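PDB 3BWZ: cellulosomal scaffoldin adaptor protein B from Acetivibrio cellulolyticus, which acts as an adaptor scaffoldin in cellulosome assembly, this piece being one of its type II cohesin modules, a module class that binds dockerins. Local coordinates for residues T14-G19 / V164-M169; T68-D73 / G111-V116; I128-T133 / Y157-P162; I7-D12 / V22-N27. One frame throughout, in Å; residues are numbered along the deposited sequence.

Interaction 1 (T14-G19 / V164-M169); sequences TTASVG and VINLDM. With EDO (1,2-ethanediol), chain F.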
loop_
_atom_site.group_PDB
_atom_site.type_symbol
_atom_site.label_atom_id
_atom_site.label_comp_id
_atom_site.label_asym_id
_atom_site.label_seq_id
_atom_site.Cartn_x
_atom_site.Cartn_y
_atom_site.Cartn_z
ATOM N N THR A 14 14.538 7.424 5.467
ATOM C CA THR A 14 15.510 6.886 4.527
ATOM C C THR A 14 16.450 5.891 5.141
ATOM O O THR A 14 16.995 4.996 4.462
ATOM C CB THR A 14 16.334 8.037 3.784
ATOM O OG1 THR A 14 17.094 8.816 4.744
ATOM C CG2 THR A 14 15.451 8.917 2.950
ATOM N N THR A 15 16.687 6.116 6.414
ATOM C CA THR A 15 17.595 5.320 7.203
ATOM C C THR A 15 16.865 4.998 8.505
ATOM O O THR A 15 16.106 5.825 9.004
ATOM C CB THR A 15 18.879 6.070 7.318
ATOM O OG1 THR A 15 19.373 6.340 5.996
ATOM C CG2 THR A 15 19.845 5.219 7.983
ATOM N N ALA A 16 17.080 3.803 9.030
ATOM C CA ALA A 16 16.391 3.388 10.249
ATOM C C ALA A 16 17.228 2.308 10.918
ATOM O O ALA A 16 17.637 1.342 10.294
ATOM C CB ALA A 16 14.995 2.849 9.903
ATOM N N SER A 17 17.433 2.475 12.214
ATOM C CA SER A 17 18.188 1.514 13.005
ATOM C C SER A 17 17.350 0.281 13.334
ATOM O O SER A 17 16.128 0.292 13.232
ATOM C CB SER A 17 18.670 2.153 14.291
ATOM O OG SER A 17 19.467 3.282 13.997
ATOM N N VAL A 18 18.027 -0.782 13.742
ATOM C CA VAL A 18 17.343 -1.973 14.205
ATOM C C VAL A 18 16.313 -1.572 15.260
ATOM O O VAL A 18 16.573 -0.747 16.143
ATOM C CB VAL A 18 18.327 -2.988 14.756
ATOM C CG1 VAL A 18 17.592 -4.183 15.310
ATOM C CG2 VAL A 18 19.301 -3.415 13.646
ATOM N N GLY A 19 15.136 -2.162 15.128
ATOM C CA GLY A 19 14.061 -1.951 16.052
ATOM C C GLY A 19 13.163 -0.769 15.749
ATOM O O GLY A 19 12.076 -0.656 16.325
ATOM N N VAL A 164 13.038 2.134 -0.872
ATOM C CA VAL A 164 14.259 1.494 -0.358
ATOM C C VAL A 164 14.608 2.086 0.989
ATOM O O VAL A 164 14.675 3.314 1.148
ATOM C CB VAL A 164 15.425 1.614 -1.338
ATOM C CG1 VAL A 164 16.689 0.978 -0.748
ATOM C CG2 VAL A 164 15.042 0.954 -2.654
ATOM N N ILE A 165 14.830 1.218 1.972
ATOM C CA ILE A 165 15.284 1.636 3.287
ATOM C C ILE A 165 16.754 1.251 3.450
ATOM O O ILE A 165 17.183 0.189 2.994
ATOM C CB ILE A 165 14.410 0.992 4.428
ATOM C CG1 ILE A 165 14.692 1.651 5.800
ATOM C CG2 ILE A 165 14.536 -0.525 4.457
ATOM C CD1 ILE A 165 14.305 3.109 5.897
ATOM N N ASN A 166 17.505 2.110 4.121
ATOM C CA ASN A 166 18.870 1.792 4.529
ATOM C C ASN A 166 19.842 1.598 3.377
ATOM O O ASN A 166 20.778 0.813 3.493
ATOM C CB ASN A 166 18.880 0.633 5.525
ATOM C CG ASN A 166 18.454 1.084 6.896
ATOM O OD1 ASN A 166 18.699 2.225 7.273
ATOM N ND2 ASN A 166 17.821 0.207 7.667
ATOM N N LEU A 167 19.681 2.364 2.295
ATOM C CA LEU A 167 20.758 2.511 1.329
ATOM C C LEU A 167 21.998 3.019 2.062
ATOM O O LEU A 167 23.084 2.469 1.913
ATOM C CB LEU A 167 20.336 3.452 0.176
ATOM C CG LEU A 167 21.061 3.480 -1.152
ATOM C CD1 LEU A 167 22.411 4.100 -1.036
ATOM C CD2 LEU A 167 21.041 2.110 -1.843
ATOM N N ASP A 168 21.827 4.097 2.827
ATOM C CA ASP A 168 22.802 4.543 3.821
ATOM C C ASP A 168 22.352 4.021 5.179
ATOM O O ASP A 168 21.159 4.021 5.477
ATOM C CB ASP A 168 22.870 6.052 3.860
ATOM C CG ASP A 168 23.263 6.619 2.534
ATOM O OD1 ASP A 168 24.318 6.320 1.975
ATOM O OD2 ASP A 168 22.411 7.369 1.962
ATOM N N MET A 169 23.319 3.590 5.986
ATOM C CA MET A 169 23.069 3.013 7.300
ATOM C C MET A 169 23.952 3.667 8.341
ATOM O O MET A 169 25.092 4.047 8.057
ATOM C CB MET A 169 23.383 1.525 7.257
ATOM C CG MET A 169 22.256 0.752 6.619
ATOM S SD MET A 169 22.685 -0.944 6.248
ATOM C CE MET A 169 23.680 -0.678 4.774
HETATM C C1 EDO F . 16.293 12.284 4.678
HETATM O O1 EDO F . 16.047 11.210 5.588
HETATM C C2 EDO F . 16.587 13.581 5.412
HETATM O O2 EDO F . 15.466 14.144 6.076
HETATM O O HOH W 1 19.449 5.824 3.061
HETATM O O HOH W 2 17.352 4.283 1.658
#

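Interaction 2 (T68-D73 / G111-V116); sequences TILNSD and GTVAVV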
loop_
_atom_site.group_PDB
_atom_site.type_symbol
_atom_site.label_atom_id
_atom_site.label_comp_id
_atom_site.label_asym_id
_atom_site.label_seq_id
_atom_site.Cartn_x
_atom_site.Cartn_y
_atom_site.Cartn_z
ATOM N N THR A 68 -5.572 8.502 4.546
ATOM C CA THR A 68 -6.301 9.764 4.530
ATOM C C THR A 68 -7.471 9.777 3.552
ATOM O O THR A 68 -8.254 10.729 3.561
ATOM C CB THR A 68 -5.364 10.936 4.206
ATOM O OG1 THR A 68 -4.821 10.704 2.932
ATOM C CG2 THR A 68 -4.239 11.073 5.221
ATOM N N ILE A 69 -7.603 8.736 2.743
ATOM C CA ILE A 69 -8.747 8.550 1.873
ATOM C C ILE A 69 -9.244 7.112 2.042
ATOM O O ILE A 69 -8.653 6.353 2.781
ATOM C CB ILE A 69 -8.445 8.875 0.383
ATOM C CG1 ILE A 69 -7.338 7.996 -0.196
ATOM C CG2 ILE A 69 -8.155 10.367 0.197
ATOM C CD1 ILE A 69 -7.119 8.195 -1.693
ATOM N N LEU A 70 -10.384 6.784 1.434
ATOM C CA LEU A 70 -11.058 5.479 1.608
ATOM C C LEU A 70 -11.513 5.287 3.046
ATOM O O LEU A 70 -11.584 4.174 3.558
ATOM C CB LEU A 70 -10.250 4.277 1.116
ATOM C CG LEU A 70 -9.912 4.277 -0.367
ATOM C CD1 LEU A 70 -9.059 3.058 -0.704
ATOM C CD2 LEU A 70 -11.175 4.321 -1.230
ATOM N N ASN A 71 -11.898 6.390 3.660
ATOM C CA ASN A 71 -12.274 6.476 5.052
ATOM C C ASN A 71 -13.742 6.839 5.292
ATOM O O ASN A 71 -14.180 6.954 6.443
ATOM C CB ASN A 71 -11.313 7.511 5.713
ATOM C CG ASN A 71 -10.069 6.912 6.215
ATOM O OD1 ASN A 71 -9.929 5.728 6.534
ATOM N ND2 ASN A 71 -9.071 7.768 6.205
ATOM N N SER A 72 -14.510 6.990 4.220
ATOM C CA SER A 72 -15.918 7.389 4.335
ATOM C C SER A 72 -16.827 6.164 4.409
ATOM O O SER A 72 -16.464 5.073 3.981
ATOM C CB SER A 72 -16.335 8.230 3.138
ATOM O OG SER A 72 -15.519 9.391 3.054
ATOM N N ASP A 73 -18.032 6.374 4.937
ATOM C CA ASP A 73 -19.013 5.305 5.134
ATOM C C ASP A 73 -19.760 4.966 3.843
ATOM O O ASP A 73 -20.971 5.206 3.714
ATOM C CB ASP A 73 -20.035 5.713 6.213
ATOM C CG ASP A 73 -19.554 5.599 7.636
ATOM O OD1 ASP A 73 -18.412 5.188 7.897
ATOM O OD2 ASP A 73 -20.401 5.921 8.520
ATOM N N GLY A 111 -4.378 11.068 -2.256
ATOM C CA GLY A 111 -4.274 10.828 -0.823
ATOM C C GLY A 111 -3.596 9.525 -0.520
ATOM O O GLY A 111 -3.080 8.858 -1.410
ATOM N N THR A 112 -3.572 9.181 0.762
ATOM C CA THR A 112 -2.928 7.956 1.219
ATOM C C THR A 112 -4.000 6.896 1.374
ATOM O O THR A 112 -4.916 7.058 2.186
ATOM C CB THR A 112 -2.191 8.203 2.562
ATOM O OG1 THR A 112 -1.220 9.243 2.372
ATOM C CG2 THR A 112 -1.544 6.942 3.104
ATOM N N VAL A 113 -3.909 5.835 0.593
ATOM C CA VAL A 113 -4.928 4.815 0.624
ATOM C C VAL A 113 -4.793 3.887 1.818
ATOM O O VAL A 113 -5.789 3.324 2.248
ATOM C CB VAL A 113 -4.997 4.021 -0.697
ATOM C CG1 VAL A 113 -5.337 4.916 -1.857
ATOM C CG2 VAL A 113 -3.784 3.249 -0.989
ATOM N N ALA A 114 -3.572 3.690 2.299
ATOM C CA ALA A 114 -3.285 2.730 3.347
ATOM C C ALA A 114 -1.873 2.986 3.814
ATOM O O ALA A 114 -1.061 3.574 3.088
ATOM C CB ALA A 114 -3.418 1.288 2.791
ATOM N N VAL A 115 -1.579 2.491 5.015
ATOM C CA VAL A 115 -0.265 2.586 5.601
ATOM C C VAL A 115 0.153 1.202 6.087
ATOM O O VAL A 115 -0.631 0.487 6.718
ATOM C CB VAL A 115 -0.321 3.570 6.780
ATOM C CG1 VAL A 115 0.936 3.609 7.560
ATOM C CG2 VAL A 115 -0.662 4.954 6.289
ATOM N N VAL A 116 1.395 0.834 5.778
ATOM C CA VAL A 116 1.987 -0.386 6.323
ATOM C C VAL A 116 3.227 0.024 7.086
ATOM O O VAL A 116 4.160 0.583 6.520
ATOM C CB VAL A 116 2.337 -1.442 5.238
ATOM C CG1 VAL A 116 2.931 -2.689 5.922
ATOM C CG2 VAL A 116 1.110 -1.787 4.432
#

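Interaction 3 (I128-T133 / Y157-P162); sequences ISFEDT and YSVIQP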
loop_
_atom_site.group_PDB
_atom_site.type_symbol
_atom_site.label_atom_id
_atom_site.label_comp_id
_atom_site.label_asym_id
_atom_site.label_seq_id
_atom_site.Cartn_x
_atom_site.Cartn_y
_atom_site.Cartn_z
ATOM N N ILE A 128 10.845 -2.285 -0.424
ATOM C CA ILE A 128 9.429 -2.545 -0.272
ATOM C C ILE A 128 8.841 -2.252 -1.651
ATOM O O ILE A 128 8.922 -1.127 -2.142
ATOM C CB ILE A 128 8.800 -1.647 0.834
ATOM C CG1 ILE A 128 9.470 -1.922 2.199
ATOM C CG2 ILE A 128 7.297 -1.894 0.931
ATOM C CD1 ILE A 128 9.289 -0.759 3.168
ATOM N N SER A 129 8.256 -3.261 -2.275
ATOM C CA SER A 129 7.841 -3.166 -3.658
ATOM C C SER A 129 6.371 -3.507 -3.832
ATOM O O SER A 129 5.732 -4.060 -2.932
ATOM C CB SER A 129 8.610 -4.123 -4.540
ATOM O OG SER A 129 8.623 -5.408 -4.044
ATOM N N PHE A 130 5.847 -3.173 -5.012
ATOM C CA PHE A 130 4.633 -3.815 -5.512
ATOM C C PHE A 130 5.096 -4.797 -6.559
ATOM O O PHE A 130 6.029 -4.512 -7.304
ATOM C CB PHE A 130 3.713 -2.837 -6.208
ATOM C CG PHE A 130 3.068 -1.827 -5.317
ATOM C CD1 PHE A 130 3.063 -0.488 -5.664
ATOM C CD2 PHE A 130 2.336 -2.228 -4.218
ATOM C CE1 PHE A 130 2.410 0.445 -4.911
ATOM C CE2 PHE A 130 1.683 -1.289 -3.432
ATOM C CZ PHE A 130 1.719 0.062 -3.798
ATOM N N GLU A 131 4.447 -5.955 -6.655
ATOM C CA GLU A 131 4.874 -7.029 -7.576
ATOM C C GLU A 131 3.669 -7.670 -8.248
ATOM O O GLU A 131 2.662 -7.918 -7.587
ATOM C CB GLU A 131 5.663 -8.098 -6.811
ATOM C CG GLU A 131 7.068 -7.632 -6.387
ATOM C CD GLU A 131 8.047 -8.790 -6.174
ATOM O OE1 GLU A 131 9.251 -8.611 -6.453
ATOM O OE2 GLU A 131 7.620 -9.883 -5.739
ATOM N N ASP A 132 3.804 -8.006 -9.523
ATOM C CA ASP A 132 2.824 -8.841 -10.189
ATOM C C ASP A 132 2.765 -10.233 -9.506
ATOM O O ASP A 132 3.675 -10.648 -8.773
ATOM C CB ASP A 132 3.105 -8.917 -11.689
ATOM C CG ASP A 132 2.713 -7.663 -12.453
ATOM O OD1 ASP A 132 2.012 -6.767 -11.944
ATOM O OD2 ASP A 132 3.098 -7.634 -13.646
ATOM N N THR A 133 1.634 -10.911 -9.676
ATOM C CA THR A 133 1.340 -12.140 -8.987
ATOM C C THR A 133 0.291 -12.914 -9.765
ATOM O O THR A 133 -0.610 -12.333 -10.387
ATOM C CB THR A 133 0.797 -11.845 -7.577
ATOM O OG1 THR A 133 0.160 -13.014 -7.058
ATOM C CG2 THR A 133 -0.200 -10.665 -7.558
ATOM N N TYR A 157 -1.331 5.703 -15.472
ATOM C CA TYR A 157 -0.677 6.069 -14.217
ATOM C C TYR A 157 0.660 5.378 -14.045
ATOM O O TYR A 157 0.886 4.250 -14.526
ATOM C CB TYR A 157 -1.611 5.803 -13.026
ATOM C CG TYR A 157 -1.944 4.347 -12.746
ATOM C CD1 TYR A 157 -1.184 3.619 -11.847
ATOM C CD2 TYR A 157 -3.022 3.710 -13.342
ATOM C CE1 TYR A 157 -1.473 2.308 -11.544
ATOM C CE2 TYR A 157 -3.308 2.383 -13.045
ATOM C CZ TYR A 157 -2.546 1.682 -12.142
ATOM O OH TYR A 157 -2.848 0.388 -11.842
ATOM N N SER A 158 1.575 6.077 -13.369
ATOM C CA SER A 158 2.847 5.472 -13.030
ATOM C C SER A 158 2.744 4.732 -11.706
ATOM O O SER A 158 1.907 5.055 -10.848
ATOM C CB SER A 158 3.917 6.545 -12.951
ATOM O OG SER A 158 3.522 7.512 -12.004
ATOM N N VAL A 159 3.612 3.746 -11.549
ATOM C CA VAL A 159 3.721 2.970 -10.329
ATOM C C VAL A 159 5.141 3.164 -9.816
ATOM O O VAL A 159 6.098 2.621 -10.395
ATOM C CB VAL A 159 3.371 1.484 -10.561
ATOM C CG1 VAL A 159 3.480 0.732 -9.251
ATOM C CG2 VAL A 159 1.981 1.345 -11.158
ATOM N N ILE A 160 5.274 4.010 -8.790
ATOM C CA ILE A 160 6.571 4.471 -8.323
ATOM C C ILE A 160 6.971 3.608 -7.110
ATOM O O ILE A 160 6.440 3.743 -6.011
ATOM C CB ILE A 160 6.538 5.995 -7.972
ATOM C CG1 ILE A 160 6.001 6.838 -9.135
ATOM C CG2 ILE A 160 7.899 6.486 -7.499
ATOM C CD1 ILE A 160 5.620 8.244 -8.734
ATOM N N GLN A 161 7.906 2.710 -7.367
ATOM C CA GLN A 161 8.314 1.671 -6.445
ATOM C C GLN A 161 9.516 0.978 -7.093
ATOM O O GLN A 161 9.610 0.955 -8.310
ATOM C CB GLN A 161 7.162 0.673 -6.187
ATOM C CG GLN A 161 6.699 -0.111 -7.423
ATOM C CD GLN A 161 7.467 -1.362 -7.682
ATOM O OE1 GLN A 161 8.026 -1.962 -6.776
ATOM N NE2 GLN A 161 7.451 -1.806 -8.940
ATOM N N PRO A 162 10.422 0.380 -6.311
ATOM C CA PRO A 162 10.343 0.155 -4.887
ATOM C C PRO A 162 10.712 1.350 -4.025
ATOM O O PRO A 162 11.402 2.269 -4.472
ATOM C CB PRO A 162 11.369 -0.966 -4.672
ATOM C CG PRO A 162 12.400 -0.702 -5.683
ATOM C CD PRO A 162 11.639 -0.220 -6.890
HETATM O O HOH W 3 7.437 -4.949 -9.513
#

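Interaction 4 (I7-D12 / V22-N27); sequences IEIVLD and VTASIN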
loop_
_atom_site.group_PDB
_atom_site.type_symbol
_atom_site.label_atom_id
_atom_site.label_comp_id
_atom_site.label_asym_id
_atom_site.label_seq_id
_atom_site.Cartn_x
_atom_site.Cartn_y
_atom_site.Cartn_z
ATOM N N ILE A 7 0.703 6.110 -8.397
ATOM C CA ILE A 7 0.656 5.495 -7.072
ATOM C C ILE A 7 2.104 5.257 -6.678
ATOM O O ILE A 7 2.925 4.879 -7.523
ATOM C CB ILE A 7 -0.189 4.208 -7.061
ATOM C CG1 ILE A 7 -0.290 3.638 -5.639
ATOM C CG2 ILE A 7 0.312 3.181 -8.063
ATOM C CD1 ILE A 7 -1.353 2.534 -5.498
ATOM N N GLU A 8 2.425 5.498 -5.411
ATOM C CA GLU A 8 3.786 5.438 -4.910
ATOM C C GLU A 8 3.815 4.859 -3.523
ATOM O O GLU A 8 2.950 5.149 -2.699
ATOM C CB GLU A 8 4.403 6.849 -4.870
ATOM C CG GLU A 8 5.889 6.875 -4.470
ATOM C CD GLU A 8 6.565 8.226 -4.589
ATOM O OE1 GLU A 8 5.908 9.202 -4.941
ATOM O OE2 GLU A 8 7.786 8.289 -4.306
ATOM N N ILE A 9 4.868 4.115 -3.218
ATOM C CA ILE A 9 5.177 3.712 -1.854
ATOM C C ILE A 9 6.184 4.711 -1.292
ATOM O O ILE A 9 7.281 4.818 -1.789
ATOM C CB ILE A 9 5.744 2.293 -1.769
ATOM C CG1 ILE A 9 4.849 1.295 -2.493
ATOM C CG2 ILE A 9 6.016 1.905 -0.328
ATOM C CD1 ILE A 9 5.438 -0.135 -2.579
ATOM N N VAL A 10 5.763 5.452 -0.276
ATOM C CA VAL A 10 6.502 6.551 0.308
ATOM C C VAL A 10 6.887 6.196 1.735
ATOM O O VAL A 10 6.019 5.900 2.527
ATOM C CB VAL A 10 5.639 7.884 0.269
ATOM C CG1 VAL A 10 6.382 9.051 0.901
ATOM C CG2 VAL A 10 5.249 8.205 -1.180
ATOM N N LEU A 11 8.166 6.258 2.080
ATOM C CA LEU A 11 8.598 6.000 3.458
ATOM C C LEU A 11 8.821 7.286 4.227
ATOM O O LEU A 11 9.249 8.300 3.674
ATOM C CB LEU A 11 9.906 5.210 3.479
ATOM C CG LEU A 11 9.903 3.945 2.636
ATOM C CD1 LEU A 11 11.225 3.179 2.834
ATOM C CD2 LEU A 11 8.713 3.082 2.897
ATOM N N ASP A 12 8.573 7.249 5.528
ATOM C CA ASP A 12 8.868 8.392 6.372
ATOM C C ASP A 12 10.339 8.543 6.734
ATOM O O ASP A 12 10.726 9.568 7.282
ATOM C CB ASP A 12 7.998 8.394 7.633
ATOM C CG ASP A 12 8.311 7.256 8.589
ATOM O OD1 ASP A 12 8.747 6.181 8.154
ATOM O OD2 ASP A 12 8.032 7.463 9.800
ATOM N N VAL A 22 9.429 1.864 10.392
ATOM C CA VAL A 22 9.409 2.596 9.143
ATOM C C VAL A 22 7.981 2.547 8.624
ATOM O O VAL A 22 7.385 1.461 8.496
ATOM C CB VAL A 22 10.364 1.930 8.116
ATOM C CG1 VAL A 22 10.226 2.592 6.735
ATOM C CG2 VAL A 22 11.803 1.947 8.604
ATOM N N THR A 23 7.396 3.710 8.346
ATOM C CA THR A 23 6.016 3.785 7.907
ATOM C C THR A 23 5.981 3.963 6.410
ATOM O O THR A 23 6.475 4.973 5.887
ATOM C CB THR A 23 5.291 4.925 8.633
ATOM O OG1 THR A 23 5.334 4.695 10.050
ATOM C CG2 THR A 23 3.836 5.019 8.208
ATOM N N ALA A 24 5.381 2.996 5.728
ATOM C CA ALA A 24 5.201 3.041 4.285
ATOM C C ALA A 24 3.773 3.515 3.996
ATOM O O ALA A 24 2.793 2.821 4.258
ATOM C CB ALA A 24 5.446 1.660 3.679
ATOM N N SER A 25 3.670 4.705 3.429
ATOM C CA SER A 25 2.401 5.267 3.013
ATOM C C SER A 25 2.197 5.010 1.537
ATOM O O SER A 25 3.072 5.268 0.715
ATOM C CB SER A 25 2.390 6.777 3.269
ATOM O OG SER A 25 2.469 7.042 4.650
ATOM N N ILE A 26 1.037 4.463 1.190
ATOM C CA ILE A 26 0.681 4.168 -0.184
ATOM C C ILE A 26 -0.138 5.343 -0.695
ATOM O O ILE A 26 -1.288 5.528 -0.308
ATOM C CB ILE A 26 -0.095 2.863 -0.334
ATOM C CG1 ILE A 26 0.678 1.660 0.232
ATOM C CG2 ILE A 26 -0.414 2.654 -1.810
ATOM C CD1 ILE A 26 -0.153 0.499 0.498
ATOM N N ASN A 27 0.486 6.171 -1.527
ATOM C CA ASN A 27 -0.046 7.463 -1.917
ATOM C C ASN A 27 -0.421 7.477 -3.380
ATOM O O ASN A 27 0.398 7.127 -4.239
ATOM C CB ASN A 27 0.959 8.593 -1.651
ATOM C CG ASN A 27 1.218 8.797 -0.187
ATOM O OD1 ASN A 27 0.556 8.225 0.664
ATOM N ND2 ASN A 27 2.220 9.607 0.123
HETATM O O HOH W 4 7.655 5.363 11.342
#

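Interaction 1 (T14-G19 / V164-M169)
In the cohesin domain, the loop leaving strand 6-11 is tied to the turn that ends strand 158-165, Thr15 and Ala16 meeting Asn166. The buried Asn166 amide grips the backbone of Ala16 at two points. Its ND2 donates to Ala16 O at 2.9 Å, on a lone pair in the carbonyl plane, while its OD1 accepts Ala16 N at 2.9 Å, with that N-H tilted from the amide plane. With CG beside the backbone N (chi1 -76°), the Asn166 side chain crosses that of Thr15 at about a right angle. Asn166 N in turn donates to Thr14 O at 3.0 Å. Thr15, whose side chain takes two positions, donates in one from OG1 to Asp168 O at 3.0 Å, above the carbonyl plane, a bond therefore less certain. Two waters extend the junction, one accepting from Asp168 N and the other from Leu167 N, each 2.9 Å from Thr14 O. The CB of Ala16 packs on Ile165 CD1 at 4.1 Å. At the exposed end, Thr14 OG1 hydrogen-bonds O1 of an ethanediol, probably from the crystallisation liquor. The two-point grip fixes the rotation of the Asn166 amide and satisfies both polar backbone atoms of Ala16.

Interaction 2 (T68-D73 / G111-V116)
Ile69 reaches along Gly111 to Val113. From its CB, CG1 is placed between the backbone N and the carbonyl carbon (chi1 60°) and passes Thr112 O at 3.5 Å. The other branch, CG2, comes to 4.0 Å from Gly111 CA, an approach made possible because this residue carries no side chain. The tip, CD1, continues the extended chain to Val113 CG1 at 3.7 Å, and Phe34 of strand 34-42 packs on both side chains. Leu70 lies beside Val113, pointing the same way, with its CD1 4.2 Å from Val113 CB. The polar part is carried by Thr68 and Thr112. Thr112 O is gripped twice, by Thr68 N at 2.8 Å on a lone pair and by Ile69 N at 3.2 Å from a position tilted out of the carbonyl plane. Thr68 OG1 accepts Thr112 N at 2.9 Å in a nearly straight bond (171°), so a side-chain hydroxyl stands in for a backbone carbonyl. The hydroxyl of Thr112 itself is bonded to Asn27. Val113 and Ala114 both pair with Ile26 in a beta bulge of strand 111-120. The arrangement is that of a loop docked on a bulged strand, here within the beta-sandwich, jelly-roll fold of cohesins.

Interaction 3 (I128-T133 / Y157-P162)
Phe130 and Gln161 bridge the antiparallel strands 126-130 and 158-165 of the cohesin beta-sandwich where these part from regular pairing; a backbone bond joins Ile128 to Ala163 just beyond. The tight part is the buried ring of Phe130. Its CD1 meets Val159 CG1 at 3.8 Å and Gln161 CG at 4.1 Å, both approaching obliquely, and its ring plane is turned 50° from the Gln161 amide. The side chains of Ile9 and Met41 also pack on Phe130. The Gln161 chain starts between its backbone N and carbonyl carbon (chi1 63°) and bends again at chi2 (87°), which folds the amide back over the backbone of Phe130. There OE1 accepts Phe130 N at 3.1 Å, with the donor well above the carbonyl plane and away from a lone pair, a less than ideal geometry. Pro162, which follows a cis peptide bond, is exposed, yet the backbones still come close there: its CA lies 4.3 Å from Ser129 CA and 3.3 Å from Ile128 O. The looser, solvent side is at Phe130 O, which has no direct bond to the amide; a water donates to it at 2.7 Å and accepts Gln161 NE2 at 3.2 Å.

Interaction 4 (I7-D12 / V22-N27)
Val10 CG2 lies over the Asn27 amide, 3.6 Å from Asn27 ND2 and well out of the amide plane, the two side chains crossing at about a right angle; Asn27 OD1 is bonded to Thr112. At the other end Asp12, just past its strand, turns its carboxylate to Thr23. Its CG, placed between the backbone N and carbonyl carbon (chi1 67°), brings OD1 to Thr23 N at 2.8 Å, met from above the carboxylate plane, while Asp12 N donates to Thr23 O, which clamps the pair both ways. A water donates to Asp12 OD2 at 2.6 Å and accepts from Thr23 OG1, which also bonds Lys117. Between these ends runs an antiparallel ladder: Glu8 with Asn27 and Val10 with Ser25 are hydrogen-bonded pairs, Ile9 with Ile26 and Leu11 with Ala24 non-hydrogen-bonded ones. The face bearing these last four is apolar, with Leu11 CD2 3.6 Å from Ala24 CB. Ile7 runs alongside Ile26 and extends this apolar side, its CD1 3.8 Å from Ile26 CG2. The hairpin has strand 158-165 parallel to its first strand and strand 111-120 antiparallel to its second, while its apolar face packs against Ile128 and Phe130 of strand 126-130 and Leu39 and Met41 of strand 34-42.

Along the sequence from the N terminus, interaction 4 is the first contact, zipping strands 6-11 and 21-29 into a hairpin whose connecting loop supplies residues 14-19. That loop is joined by residues 164-169 near the C-terminal end, so interaction 1 spans most of the chain and crosses interaction 4; the two also touch where Leu11 CD1 packs on Val164 and Ile165. Interactions 2 and 3 both fall within this long span, one after the other. Interaction 2 brings loop 68-73 to strand 111-120, the neighbour of strand 21-29. Interaction 3 joins strand 126-130 to strand 158-165, the neighbour of strand 6-11. Backbone bonds from Ile26 to Val113 and Ile7 to Ile160 link both to the hairpin.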